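Citrate synthase (Metallosphaera sedula, PDB 6ABX) probably catalyses the condensation of oxaloacetate with acetyl-CoA and water to give citrate and free CoA, a step of the tricarboxylic acid cycle. Local coordinates at residues A[82-91]-A[126-136]; A[139-147]-A[153-161]. One frame throughout, in Å; residues are numbered along the deposited sequence.

Interaction 1: residues A[82-91]-A[126-136]; sequences VKRTAKFGNP and IISLIQRTRRN
A Schellman motif closes helix 112-134, and Lys87 grips it from the turn that follows helix 76-85, while Val82 packs about a turn earlier on the helix and Ala86 packs beside Thr133 and Ile130. The long lysine chain suits this bridging place: its bend at the last torsion (chi4 65°) brings NZ to Thr133 O at 2.8 Å and to Asn136 OD1 at 3.1 Å. The ammonium lies above the plane of the Thr133 carbonyl, on the face opposite to that used by Asn136 N, so two donors hold this helix-end oxygen. Asn136 has positive phi, a backbone shape that asparagine tolerates better than most residues.

Arg134 extends from CG to NE, and its NE donates to Ala86 O at 3.1 Å in a nearly straight bond (N-H...O 166°), with the oxygen in the guanidinium plane. The Pro91 ring crosses this arginine at about a right angle, its CG coming obliquely to NH2 at 3.6 Å in an apolar contact. The far end of Arg134 forms salt bridges through NH1 to Asp322 and Asp320, so one side chain ties three parts of the chain together.

Beyond these polar ends the surface is aliphatic. Val82, with CG1 anti to the backbone N (chi1 174°), sets that methyl against Ile130 CG1 at 3.6 Å and Leu129 CG at 3.7 Å. Ala86 is small enough to let the backbones come close, and its CB meets Thr133 CG2 at 3.6 Å. Thr133 thus packs its methyl across the contact, while OG1 bonds back to Leu129 O of its own helix at 2.8 Å.

Helix 91-105 touches Ile126 and Ile130, and helix 324-343 reaches Pro91. Phe88 O accepts from Arg107 of the second subunit, which places Phe88 beside the dimer partner.

Interaction 2: residues A[139-147]-A[153-161]; sequences FVEPDPSLS and LYMIRGERP
Asp143 and Arg160 join the loop 139-147 to the chain that leaves helix 148-157 by a salt bridge, Arg160 NH2 to Asp143 OD2 at 3.0 Å. The guanidinium meets the carboxylate on its syn side, the two planes 46° apart, and water 3 links the same OD2 to Arg160 NE. The other oxygen is used within the loop: Asp143 OD1 accepts from Ser145 N (3.0 Å), an Asx turn, and from Ser145 OG (2.7 Å), both from one face of the carboxylate. A short acidic side chain thus fixes its own turn and still reaches the arginine. Leu146 CD2 lies over one face of that guanidinium.

Two more waters serve backbone groups. Water 1 accepts from Val140 N and donates to Met155 O, while water 2 donates to Glu141 O and also bonds Tyr154 OH. Val140 CG1 sits over one face of the Tyr154 ring, toward its CE2-CZ side and 3.3 Å from CE2, a close CH-pi approach suited to a branched aliphatic side chain. Gly158, with positive phi, ends the helix beside Val140 CG2.

Val140 also touches Arg132 of helix 112-134, and Asn151 of helix 148-157 accepts from Asp143 N.

Interaction 1 is partly buried and borders the second subunit, whereas interaction 2 lies at the surface and no other protein chain touches it. Both involve the C-terminal end of a helix: interaction 1 sets the end of helix 112-134 against the end of helix 76-85, and interaction 2 folds the loop leading into helix 148-157 back over that helix's own end. Direct bonds to carbonyl oxygens and aliphatic packing carry the first; a salt bridge, bridging waters and apolar contacts on Tyr154 carry the second, with an Asx turn holding the aspartate, as suits its wetter place. Arg132 connects them, its NH1 probably hydrogen-bonded to Ile156 O. Both lie away from the oxaloacetate and acetyl-CoA sites.

Interaction 1: residues A[82-91]-A[126-136]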
ATOM      1  N   VAL A  82       6.554  10.089  16.770  1.00 13.10           N
ATOM      2  CA  VAL A  82       5.424  10.990  16.668  1.00 13.92           C
ATOM      3  C   VAL A  82       5.757  12.365  17.257  1.00 13.51           C
ATOM      4  O   VAL A  82       5.392  13.374  16.720  1.00 14.79           O
ATOM      5  CB  VAL A  82       4.183  10.391  17.335  1.00 13.70           C
ATOM      6  CG1 VAL A  82       3.043  11.385  17.362  1.00 15.38           C
ATOM      7  CG2 VAL A  82       3.775   9.107  16.633  1.00 14.87           C
ATOM      8  N   LYS A  83       6.371  12.408  18.436  1.00 14.38           N
ATOM      9  CA  LYS A  83       6.716  13.691  19.033  1.00 15.67           C
ATOM     10  C   LYS A  83       7.613  14.532  18.109  1.00 15.58           C
ATOM     11  O   LYS A  83       7.519  15.782  18.063  1.00 19.50           O
ATOM     12  CB  LYS A  83       7.374  13.439  20.398  1.00 17.13           C
ATOM     13  CG  LYS A  83       6.405  12.954  21.452  1.00 18.83           C
ATOM     14  CD  LYS A  83       7.144  12.617  22.778  1.00 23.14           C
ATOM     15  CE  LYS A  83       6.589  11.406  23.487  1.00 24.38           C
ATOM     16  NZ  LYS A  83       7.294  11.161  24.779  1.00 23.60           N
ATOM     17  N   ARG A  84       8.554  13.856  17.455  1.00 16.45           N
ATOM     18  CA  ARG A  84       9.540  14.453  16.617  1.00 16.23           C
ATOM     19  C   ARG A  84       8.845  15.103  15.417  1.00 16.62           C
ATOM     20  O   ARG A  84       9.270  16.176  14.916  1.00 16.93           O
ATOM     21  CB  ARG A  84      10.564  13.417  16.140  1.00 19.62           C
ATOM     22  CG  ARG A  84      11.539  13.980  15.129  1.00 21.28           C
ATOM     23  CD  ARG A  84      12.826  13.215  14.978  1.00 23.97           C
ATOM     24  NE  ARG A  84      12.655  11.864  14.505  1.00 28.69           N
ATOM     25  CZ  ARG A  84      12.789  11.468  13.244  1.00 32.32           C
ATOM     26  NH1 ARG A  84      12.825  12.354  12.252  1.00 32.47           N
ATOM     27  NH2 ARG A  84      12.873  10.170  13.000  1.00 32.49           N
ATOM     28  N   THR A  85       7.776  14.456  14.916  1.00 15.26           N
ATOM     29  CA  THR A  85       7.241  14.790  13.572  1.00 15.21           C
ATOM     30  C   THR A  85       5.846  15.417  13.589  1.00 16.52           C
ATOM     31  O   THR A  85       5.385  15.904  12.533  1.00 17.45           O
ATOM     32  CB  THR A  85       7.211  13.548  12.665  1.00 15.20           C
ATOM     33  OG1 THR A  85       6.363  12.547  13.247  1.00 15.62           O
ATOM     34  CG2 THR A  85       8.588  12.983  12.446  1.00 14.71           C
ATOM     35  N   ALA A  86       5.189  15.451  14.756  1.00 13.32           N
ATOM     36  CA  ALA A  86       3.785  15.880  14.822  1.00 14.34           C
ATOM     37  C   ALA A  86       3.568  17.275  14.244  1.00 15.17           C
ATOM     38  O   ALA A  86       2.530  17.551  13.650  1.00 15.40           O
ATOM     39  CB  ALA A  86       3.336  15.869  16.254  1.00 15.27           C
ATOM     40  N   LYS A  87       4.475  18.200  14.549  1.00 15.62           N
ATOM     41  CA  LYS A  87       4.245  19.598  14.151  1.00 17.65           C
ATOM     42  C   LYS A  87       4.600  19.861  12.684  1.00 21.61           C
ATOM     43  O   LYS A  87       4.134  20.879  12.159  1.00 28.55           O
ATOM     44  CB  LYS A  87       5.083  20.562  14.982  1.00 20.71           C
ATOM     45  CG  LYS A  87       4.601  20.719  16.410  1.00 24.28           C
ATOM     46  CD  LYS A  87       5.156  21.977  17.058  1.00 30.82           C
ATOM     47  CE  LYS A  87       4.550  22.300  18.411  1.00 32.14           C
ATOM     48  NZ  LYS A  87       4.915  21.237  19.365  1.00 34.16           N
ATOM     49  N   PHE A  88       5.420  19.018  12.053  1.00 17.42           N
ATOM     50  CA  PHE A  88       5.923  19.292  10.718  1.00 21.87           C
ATOM     51  C   PHE A  88       5.359  18.331   9.664  1.00 22.06           C
ATOM     52  O   PHE A  88       5.297  18.704   8.476  1.00 23.68           O
ATOM     53  CB  PHE A  88       7.449  19.226  10.731  1.00 28.04           C
ATOM     54  CG  PHE A  88       8.039  20.173  11.749  1.00 40.53           C
ATOM     55  CD1 PHE A  88       8.001  21.546  11.530  1.00 44.38           C
ATOM     56  CD2 PHE A  88       8.522  19.702  12.973  1.00 44.28           C
ATOM     57  CE1 PHE A  88       8.491  22.427  12.487  1.00 49.94           C
ATOM     58  CE2 PHE A  88       9.031  20.582  13.921  1.00 46.42           C
ATOM     59  CZ  PHE A  88       9.020  21.943  13.672  1.00 52.24           C
ATOM     60  N   GLY A  89       5.047  17.093  10.057  1.00 17.75           N
ATOM     61  CA  GLY A  89       4.693  16.086   9.102  1.00 17.28           C
ATOM     62  C   GLY A  89       3.206  16.053   8.799  1.00 17.00           C
ATOM     63  O   GLY A  89       2.358  16.440   9.613  1.00 17.43           O
ATOM     64  N   ASN A  90       2.885  15.605   7.584  1.00 15.23           N
ATOM     65  CA  ASN A  90       1.524  15.336   7.189  1.00 16.87           C
ATOM     66  C   ASN A  90       1.026  14.208   8.072  1.00 15.05           C
ATOM     67  O   ASN A  90       1.710  13.204   8.268  1.00 14.71           O
ATOM     68  CB  ASN A  90       1.467  14.988   5.697  1.00 16.96           C
ATOM     69  CG  ASN A  90       0.070  14.614   5.276  1.00 20.00           C
ATOM     70  OD1 ASN A  90      -0.394  13.590   5.694  1.00 21.70           O
ATOM     71  ND2 ASN A  90      -0.542  15.342   4.354  1.00 25.04           N
ATOM     72  N   PRO A  91      -0.145  14.338   8.725  1.00 14.22           N
ATOM     73  CA  PRO A  91      -0.504  13.341   9.721  1.00 14.83           C
ATOM     74  C   PRO A  91      -0.721  11.950   9.126  1.00 12.19           C
ATOM     75  O   PRO A  91      -0.482  10.964   9.796  1.00 12.66           O
ATOM     76  CB  PRO A  91      -1.807  13.847  10.329  1.00 16.84           C
ATOM     77  CG  PRO A  91      -2.019  15.237   9.812  1.00 18.74           C
ATOM     78  CD  PRO A  91      -0.999  15.518   8.742  1.00 16.56           C
ATOM     79  N   ILE A 126      -1.792   7.024  18.728  1.00 10.79           N
ATOM     80  CA  ILE A 126      -0.886   7.780  17.820  1.00 10.56           C
ATOM     81  C   ILE A 126      -1.537   9.106  17.444  1.00  9.50           C
ATOM     82  O   ILE A 126      -0.911  10.184  17.499  1.00 10.59           O
ATOM     83  CB  ILE A 126      -0.560   6.934  16.574  1.00 11.01           C
ATOM     84  CG1 ILE A 126       0.291   5.713  16.946  1.00 11.15           C
ATOM     85  CG2 ILE A 126       0.087   7.763  15.482  1.00 11.94           C
ATOM     86  CD1 ILE A 126       0.367   4.638  15.909  1.00 11.56           C
ATOM     87  N   ILE A 127      -2.818   9.067  17.048  1.00  9.28           N
ATOM     88  CA  ILE A 127      -3.493  10.265  16.617  1.00  9.49           C
ATOM     89  C   ILE A 127      -3.509  11.294  17.757  1.00  9.65           C
ATOM     90  O   ILE A 127      -3.274  12.490  17.544  1.00  9.31           O
ATOM     91  CB  ILE A 127      -4.926   9.958  16.155  1.00 10.79           C
ATOM     92  CG1 ILE A 127      -4.878   9.116  14.874  1.00 10.37           C
ATOM     93  CG2 ILE A 127      -5.714  11.242  15.937  1.00 11.94           C
ATOM     94  CD1 ILE A 127      -6.237   8.620  14.445  1.00 10.96           C
ATOM     95  N   SER A 128      -3.858  10.811  18.943  1.00 10.48           N
ATOM     96  CA  SER A 128      -3.965  11.658  20.145  1.00 10.76           C
ATOM     97  C   SER A 128      -2.603  12.322  20.476  1.00 12.58           C
ATOM     98  O   SER A 128      -2.566  13.532  20.769  1.00 12.00           O
ATOM     99  CB  SER A 128      -4.547  10.856  21.288  1.00 12.34           C
ATOM    100  OG  SER A 128      -5.866  10.421  20.988  1.00 12.61           O
ATOM    101  N   LEU A 129      -1.511  11.560  20.386  1.00 10.82           N
ATOM    102  CA  LEU A 129      -0.170  12.108  20.618  1.00 12.57           C
ATOM    103  C   LEU A 129       0.210  13.132  19.553  1.00 12.70           C
ATOM    104  O   LEU A 129       0.740  14.194  19.898  1.00 12.90           O
ATOM    105  CB  LEU A 129       0.826  10.969  20.696  1.00 13.21           C
ATOM    106  CG  LEU A 129       2.274  11.373  20.939  1.00 14.24           C
ATOM    107  CD1 LEU A 129       2.403  12.216  22.197  1.00 14.84           C
ATOM    108  CD2 LEU A 129       3.085  10.093  21.036  1.00 14.21           C
ATOM    109  N   ILE A 130      -0.200  12.930  18.286  1.00 11.04           N
ATOM    110  CA  ILE A 130      -0.013  13.983  17.301  1.00 11.52           C
ATOM    111  C   ILE A 130      -0.719  15.252  17.782  1.00 11.52           C
ATOM    112  O   ILE A 130      -0.118  16.328  17.759  1.00 12.99           O
ATOM    113  CB  ILE A 130      -0.487  13.578  15.887  1.00 10.79           C
ATOM    114  CG1 ILE A 130       0.303  12.420  15.309  1.00 11.67           C
ATOM    115  CG2 ILE A 130      -0.474  14.822  14.967  1.00 11.80           C
ATOM    116  CD1 ILE A 130      -0.284  11.833  14.036  1.00 12.44           C
ATOM    117  N   GLN A 131      -2.009  15.140  18.134  1.00 11.35           N
ATOM    118  CA  GLN A 131      -2.796  16.305  18.476  1.00 12.25           C
ATOM    119  C   GLN A 131      -2.237  17.027  19.707  1.00 14.26           C
ATOM    120  O   GLN A 131      -2.167  18.244  19.692  1.00 13.38           O
ATOM    121  CB  GLN A 131      -4.244  15.923  18.744  1.00 13.23           C
ATOM    122  CG  GLN A 131      -5.080  17.100  19.162  1.00 15.92           C
ATOM    123  CD  GLN A 131      -5.342  17.947  17.965  1.00 20.27           C
ATOM    124  OE1 GLN A 131      -6.251  17.660  17.147  1.00 23.48           O
ATOM    125  NE2 GLN A 131      -4.482  18.952  17.814  1.00 23.16           N
ATOM    126  N   ARG A 132      -1.927  16.281  20.764  1.00 12.45           N
ATOM    127  CA  ARG A 132      -1.424  16.839  22.035  1.00 13.24           C
ATOM    128  C   ARG A 132      -0.106  17.569  21.724  1.00 13.96           C
ATOM    129  O   ARG A 132       0.048  18.727  22.135  1.00 13.82           O
ATOM    130  CB  ARG A 132      -1.129  15.739  23.055  1.00 13.48           C
ATOM    131  CG  ARG A 132      -2.361  14.990  23.551  1.00 13.92           C
ATOM    132  CD  ARG A 132      -3.240  15.770  24.494  1.00 15.00           C
ATOM    133  NE  ARG A 132      -2.721  15.996  25.842  1.00 13.61           N
ATOM    134  CZ  ARG A 132      -3.325  16.714  26.784  1.00 16.21           C
ATOM    135  NH1 ARG A 132      -4.558  17.192  26.629  1.00 14.41           N
ATOM    136  NH2 ARG A 132      -2.718  16.884  27.941  1.00 15.73           N
ATOM    137  N   THR A 133       0.748  16.932  20.924  1.00 12.65           N
ATOM    138  CA  THR A 133       2.103  17.501  20.639  1.00 13.67           C
ATOM    139  C   THR A 133       1.948  18.842  19.910  1.00 14.32           C
ATOM    140  O   THR A 133       2.642  19.831  20.207  1.00 14.93           O
ATOM    141  CB  THR A 133       2.973  16.500  19.882  1.00 12.60           C
ATOM    142  OG1 THR A 133       3.157  15.321  20.661  1.00 13.70           O
ATOM    143  CG2 THR A 133       4.310  17.097  19.530  1.00 12.28           C
ATOM    144  N   ARG A 134       1.027  18.904  18.950  1.00 15.02           N
ATOM    145  CA  ARG A 134       0.840  20.110  18.172  1.00 15.77           C
ATOM    146  C   ARG A 134       0.430  21.277  19.076  1.00 16.97           C
ATOM    147  O   ARG A 134       0.737  22.442  18.770  1.00 18.67           O
ATOM    148  CB  ARG A 134      -0.203  19.924  17.077  1.00 16.35           C
ATOM    149  CG  ARG A 134       0.344  19.119  15.928  1.00 16.73           C
ATOM    150  CD  ARG A 134      -0.813  18.912  15.031  1.00 19.49           C
ATOM    151  NE  ARG A 134      -0.469  18.466  13.743  1.00 21.66           N
ATOM    152  CZ  ARG A 134      -1.373  18.485  12.763  1.00 29.84           C
ATOM    153  NH1 ARG A 134      -2.651  18.742  13.046  1.00 29.72           N
ATOM    154  NH2 ARG A 134      -0.990  18.248  11.534  1.00 28.85           N
ATOM    155  N   ARG A 135      -0.345  20.969  20.116  1.00 14.19           N
ATOM    156  CA  ARG A 135      -0.843  21.972  21.079  1.00 15.39           C
ATOM    157  C   ARG A 135       0.105  22.200  22.248  1.00 15.71           C
ATOM    158  O   ARG A 135      -0.314  22.783  23.277  1.00 15.92           O
ATOM    159  CB  ARG A 135      -2.200  21.488  21.585  1.00 15.68           C
ATOM    160  CG  ARG A 135      -3.253  21.561  20.484  1.00 16.61           C
ATOM    161  CD  ARG A 135      -4.602  20.992  20.855  1.00 16.93           C
ATOM    162  NE  ARG A 135      -5.580  21.240  19.787  1.00 17.85           N
ATOM    163  CZ  ARG A 135      -6.768  20.628  19.693  1.00 19.81           C
ATOM    164  NH1 ARG A 135      -7.088  19.656  20.547  1.00 19.17           N
ATOM    165  NH2 ARG A 135      -7.555  20.898  18.648  1.00 20.12           N
ATOM    166  N   ASN A 136       1.330  21.672  22.171  1.00 16.39           N
ATOM    167  CA  ASN A 136       2.303  21.765  23.278  1.00 16.97           C
ATOM    168  C   ASN A 136       1.768  21.177  24.583  1.00 17.41           C
ATOM    169  O   ASN A 136       2.027  21.720  25.685  1.00 16.38           O
ATOM    170  CB  ASN A 136       2.710  23.239  23.528  1.00 18.98           C
ATOM    171  CG  ASN A 136       3.423  23.880  22.357  1.00 20.14           C
ATOM    172  OD1 ASN A 136       4.025  23.189  21.546  1.00 21.36           O
ATOM    173  ND2 ASN A 136       3.364  25.206  22.252  1.00 20.10           N
TER

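Interaction 2: residues A[139-147]-A[153-161]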
ATOM      1  N   PHE A 139       1.624  14.056  26.382  1.00 18.08           N
ATOM      2  CA  PHE A 139       1.033  12.769  26.056  1.00 18.36           C
ATOM      3  C   PHE A 139       0.129  12.347  27.215  1.00 17.24           C
ATOM      4  O   PHE A 139       0.544  12.336  28.407  1.00 16.98           O
ATOM      5  CB  PHE A 139       2.203  11.834  25.778  1.00 20.21           C
ATOM      6  CG  PHE A 139       1.890  10.429  25.335  1.00 24.87           C
ATOM      7  CD1 PHE A 139       0.673  10.091  24.763  1.00 24.95           C
ATOM      8  CD2 PHE A 139       2.937   9.499  25.332  1.00 30.24           C
ATOM      9  CE1 PHE A 139       0.461   8.783  24.335  1.00 26.39           C
ATOM     10  CE2 PHE A 139       2.735   8.212  24.850  1.00 32.17           C
ATOM     11  CZ  PHE A 139       1.483   7.861  24.383  1.00 30.03           C
ATOM     12  N   VAL A 140      -1.122  11.992  26.898  1.00 17.61           N
ATOM     13  CA  VAL A 140      -2.028  11.366  27.801  1.00 15.46           C
ATOM     14  C   VAL A 140      -2.079   9.875  27.457  1.00 16.90           C
ATOM     15  O   VAL A 140      -2.573   9.488  26.417  1.00 16.95           O
ATOM     16  CB  VAL A 140      -3.432  11.977  27.760  1.00 15.55           C
ATOM     17  CG1 VAL A 140      -4.413  11.247  28.667  1.00 16.98           C
ATOM     18  CG2 VAL A 140      -3.405  13.481  28.055  1.00 17.56           C
ATOM     19  N   GLU A 141      -1.562   9.050  28.354  1.00 17.76           N
ATOM     20  CA  GLU A 141      -1.470   7.620  28.024  1.00 18.98           C
ATOM     21  C   GLU A 141      -2.866   7.043  28.051  1.00 16.48           C
ATOM     22  O   GLU A 141      -3.744   7.443  28.817  1.00 15.90           O
ATOM     23  CB  GLU A 141      -0.540   6.884  28.987  1.00 21.22           C
ATOM     24  CG  GLU A 141       0.924   7.169  28.705  1.00 27.42           C
ATOM     25  CD  GLU A 141       1.895   6.455  29.639  1.00 35.48           C
ATOM     26  OE1 GLU A 141       1.752   5.228  29.818  1.00 41.86           O
ATOM     27  OE2 GLU A 141       2.783   7.128  30.180  1.00 43.86           O
ATOM     28  N   PRO A 142      -3.100   5.968  27.262  1.00 14.86           N
ATOM     29  CA  PRO A 142      -4.403   5.326  27.293  1.00 14.83           C
ATOM     30  C   PRO A 142      -4.763   4.778  28.667  1.00 14.74           C
ATOM     31  O   PRO A 142      -3.878   4.308  29.404  1.00 14.84           O
ATOM     32  CB  PRO A 142      -4.320   4.141  26.307  1.00 15.37           C
ATOM     33  CG  PRO A 142      -2.904   4.123  25.806  1.00 14.74           C
ATOM     34  CD  PRO A 142      -2.180   5.358  26.325  1.00 14.59           C
ATOM     35  N   ASP A 143      -6.058   4.834  28.943  1.00 14.03           N
ATOM     36  CA  ASP A 143      -6.633   4.351  30.195  1.00 17.13           C
ATOM     37  C   ASP A 143      -7.451   3.107  29.883  1.00 15.76           C
ATOM     38  O   ASP A 143      -8.531   3.177  29.292  1.00 12.90           O
ATOM     39  CB  ASP A 143      -7.448   5.418  30.905  1.00 17.44           C
ATOM     40  CG  ASP A 143      -8.090   4.979  32.205  1.00 20.60           C
ATOM     41  OD1 ASP A 143      -8.079   3.746  32.505  1.00 18.99           O
ATOM     42  OD2 ASP A 143      -8.536   5.866  32.950  1.00 21.35           O
ATOM     43  N   PRO A 144      -6.911   1.926  30.224  1.00 15.72           N
ATOM     44  CA  PRO A 144      -7.533   0.664  29.857  1.00 16.65           C
ATOM     45  C   PRO A 144      -8.827   0.350  30.622  1.00 16.09           C
ATOM     46  O   PRO A 144      -9.592  -0.480  30.149  1.00 17.57           O
ATOM     47  CB  PRO A 144      -6.390  -0.357  30.029  1.00 17.67           C
ATOM     48  CG  PRO A 144      -5.557   0.254  31.102  1.00 18.89           C
ATOM     49  CD  PRO A 144      -5.616   1.750  30.907  1.00 18.16           C
ATOM     50  N   SER A 145      -9.231   1.192  31.579  1.00 15.12           N
ATOM     51  CA  SER A 145     -10.538   1.072  32.208  1.00 15.69           C
ATOM     52  C   SER A 145     -11.648   1.735  31.386  1.00 15.18           C
ATOM     53  O   SER A 145     -12.827   1.553  31.675  1.00 16.05           O
ATOM     54  CB  SER A 145     -10.518   1.655  33.625  1.00 18.80           C
ATOM     55  OG  SER A 145     -10.451   3.069  33.565  1.00 21.74           O
ATOM     56  N   LEU A 146     -11.277   2.497  30.354  1.00 14.37           N
ATOM     57  CA  LEU A 146     -12.229   3.212  29.565  1.00 12.09           C
ATOM     58  C   LEU A 146     -12.521   2.441  28.276  1.00 12.81           C
ATOM     59  O   LEU A 146     -11.636   1.850  27.751  1.00 11.58           O
ATOM     60  CB  LEU A 146     -11.673   4.609  29.240  1.00 12.78           C
ATOM     61  CG  LEU A 146     -11.397   5.521  30.430  1.00 14.15           C
ATOM     62  CD1 LEU A 146     -10.869   6.876  29.928  1.00 14.18           C
ATOM     63  CD2 LEU A 146     -12.693   5.696  31.224  1.00 17.22           C
ATOM     64  N   SER A 147     -13.747   2.585  27.783  1.00 12.54           N
ATOM     65  CA  SER A 147     -14.088   2.040  26.463  1.00 14.45           C
ATOM     66  C   SER A 147     -13.436   2.861  25.348  1.00 11.83           C
ATOM     67  O   SER A 147     -12.829   3.881  25.567  1.00 11.76           O
ATOM     68  CB  SER A 147     -15.566   1.953  26.294  1.00 19.33           C
ATOM     69  OG  SER A 147     -16.040   0.884  27.138  1.00 30.38           O
ATOM     70  N   LEU A 153     -11.356  10.297  23.462  1.00 10.52           N
ATOM     71  CA  LEU A 153     -11.594  11.691  23.874  1.00 12.51           C
ATOM     72  C   LEU A 153     -10.754  12.060  25.096  1.00 12.90           C
ATOM     73  O   LEU A 153     -10.218  13.149  25.183  1.00 11.07           O
ATOM     74  CB  LEU A 153     -13.075  11.925  24.141  1.00 12.63           C
ATOM     75  CG  LEU A 153     -13.970  11.882  22.899  1.00 13.27           C
ATOM     76  CD1 LEU A 153     -15.424  12.011  23.296  1.00 13.92           C
ATOM     77  CD2 LEU A 153     -13.577  12.945  21.907  1.00 14.53           C
ATOM     78  N   TYR A 154     -10.572  11.115  26.007  1.00 11.39           N
ATOM     79  CA  TYR A 154      -9.721  11.304  27.199  1.00 12.78           C
ATOM     80  C   TYR A 154      -8.276  11.616  26.783  1.00 12.23           C
ATOM     81  O   TYR A 154      -7.650  12.532  27.285  1.00 12.39           O
ATOM     82  CB  TYR A 154      -9.781  10.061  28.086  1.00 13.19           C
ATOM     83  CG  TYR A 154      -8.705   9.992  29.128  1.00 13.56           C
ATOM     84  CD1 TYR A 154      -8.717  10.869  30.199  1.00 16.34           C
ATOM     85  CD2 TYR A 154      -7.636   9.134  29.004  1.00 15.53           C
ATOM     86  CE1 TYR A 154      -7.679  10.861  31.124  1.00 16.92           C
ATOM     87  CE2 TYR A 154      -6.611   9.089  29.940  1.00 15.68           C
ATOM     88  CZ  TYR A 154      -6.653   9.948  31.021  1.00 18.76           C
ATOM     89  OH  TYR A 154      -5.633   9.948  31.946  1.00 20.26           O
ATOM     90  N   MET A 155      -7.763  10.922  25.778  1.00 10.81           N
ATOM     91  CA  MET A 155      -6.394  11.100  25.362  1.00 10.78           C
ATOM     92  C   MET A 155      -6.196  12.456  24.664  1.00 11.43           C
ATOM     93  O   MET A 155      -5.074  12.923  24.581  1.00 12.63           O
ATOM     94  CB  MET A 155      -5.929   9.967  24.459  1.00 11.37           C
ATOM     95  CG  MET A 155      -5.779   8.617  25.201  1.00 11.61           C
ATOM     96  SD  MET A 155      -5.001   7.357  24.186  1.00 12.45           S
ATOM     97  CE  MET A 155      -6.157   7.357  22.805  1.00 12.04           C
ATOM     98  N   ILE A 156      -7.237  13.004  24.026  1.00 10.99           N
ATOM     99  CA  ILE A 156      -7.157  14.353  23.417  1.00 14.73           C
ATOM    100  C   ILE A 156      -7.282  15.452  24.468  1.00 15.58           C
ATOM    101  O   ILE A 156      -6.601  16.503  24.379  1.00 14.39           O
ATOM    102  CB  ILE A 156      -8.284  14.482  22.355  1.00 17.81           C
ATOM    103  CG1 ILE A 156      -8.145  13.450  21.245  1.00 22.32           C
ATOM    104  CG2 ILE A 156      -8.336  15.884  21.787  1.00 22.63           C
ATOM    105  CD1 ILE A 156      -7.017  13.799  20.346  1.00 20.29           C
ATOM    106  N   ARG A 157      -8.276  15.305  25.357  1.00 15.62           N
ATOM    107  CA  ARG A 157      -8.653  16.386  26.272  1.00 17.66           C
ATOM    108  C   ARG A 157      -7.849  16.323  27.560  1.00 20.11           C
ATOM    109  O   ARG A 157      -7.654  17.355  28.219  1.00 20.01           O
ATOM    110  CB  ARG A 157     -10.158  16.311  26.559  1.00 20.16           C
ATOM    111  CG  ARG A 157     -11.002  16.866  25.412  1.00 22.59           C
ATOM    112  CD  ARG A 157     -11.914  15.862  24.799  1.00 28.39           C
ATOM    113  NE  ARG A 157     -13.034  16.461  24.075  1.00 27.66           N
ATOM    114  CZ  ARG A 157     -14.274  16.209  24.358  1.00 27.91           C
ATOM    115  NH1 ARG A 157     -14.596  15.751  25.559  1.00 27.34           N
ATOM    116  NH2 ARG A 157     -15.174  16.361  23.413  1.00 24.20           N
ATOM    117  N   GLY A 158      -7.445  15.126  27.971  1.00 17.64           N
ATOM    118  CA  GLY A 158      -6.754  14.922  29.255  1.00 19.36           C
ATOM    119  C   GLY A 158      -7.707  14.877  30.425  1.00 20.05           C
ATOM    120  O   GLY A 158      -7.278  14.887  31.572  1.00 22.37           O
ATOM    121  N   GLU A 159      -9.006  14.817  30.148  1.00 21.67           N
ATOM    122  CA  GLU A 159     -10.020  14.550  31.155  1.00 23.80           C
ATOM    123  C   GLU A 159     -11.137  13.732  30.516  1.00 21.80           C
ATOM    124  O   GLU A 159     -11.317  13.755  29.290  1.00 19.64           O
ATOM    125  CB  GLU A 159     -10.524  15.835  31.814  1.00 30.11           C
ATOM    126  CG  GLU A 159     -11.210  16.817  30.913  1.00 34.12           C
ATOM    127  CD  GLU A 159     -11.823  17.989  31.690  1.00 45.22           C
ATOM    128  OE1 GLU A 159     -11.793  19.125  31.172  1.00 50.55           O
ATOM    129  OE2 GLU A 159     -12.333  17.771  32.822  1.00 54.35           O
ATOM    130  N   ARG A 160     -11.876  13.002  31.346  1.00 22.02           N
ATOM    131  CA  ARG A 160     -12.900  12.116  30.829  1.00 22.48           C
ATOM    132  C   ARG A 160     -14.021  12.946  30.231  1.00 21.27           C
ATOM    133  O   ARG A 160     -14.360  14.024  30.728  1.00 20.85           O
ATOM    134  CB  ARG A 160     -13.380  11.130  31.898  1.00 27.21           C
ATOM    135  CG  ARG A 160     -12.320  10.092  32.221  1.00 28.98           C
ATOM    136  CD  ARG A 160     -12.681   9.168  33.352  1.00 32.62           C
ATOM    137  NE  ARG A 160     -11.575   8.312  33.784  1.00 37.75           N
ATOM    138  CZ  ARG A 160     -11.710   7.364  34.718  1.00 42.06           C
ATOM    139  NH1 ARG A 160     -12.852   7.276  35.383  1.00 43.10           N
ATOM    140  NH2 ARG A 160     -10.736   6.500  34.963  1.00 39.47           N
ATOM    141  N   PRO A 161     -14.547  12.518  29.065  1.00 18.74           N
ATOM    142  CA  PRO A 161     -15.593  13.264  28.390  1.00 18.18           C
ATOM    143  C   PRO A 161     -16.982  13.047  28.985  1.00 20.34           C
ATOM    144  O   PRO A 161     -17.190  12.026  29.666  1.00 21.35           O
ATOM    145  CB  PRO A 161     -15.549  12.643  26.970  1.00 17.63           C
ATOM    146  CG  PRO A 161     -15.180  11.208  27.229  1.00 17.56           C
ATOM    147  CD  PRO A 161     -14.119  11.311  28.312  1.00 19.41           C
TER
HETATM  148  O   HOH W   1      -2.426  11.751  24.375  1.00 18.36           O
HETATM  149  O   HOH W   2      -3.495   8.402  31.254  1.00 19.85           O
HETATM  150  O   HOH W   3      -9.120   8.482  32.819  1.00 33.06           O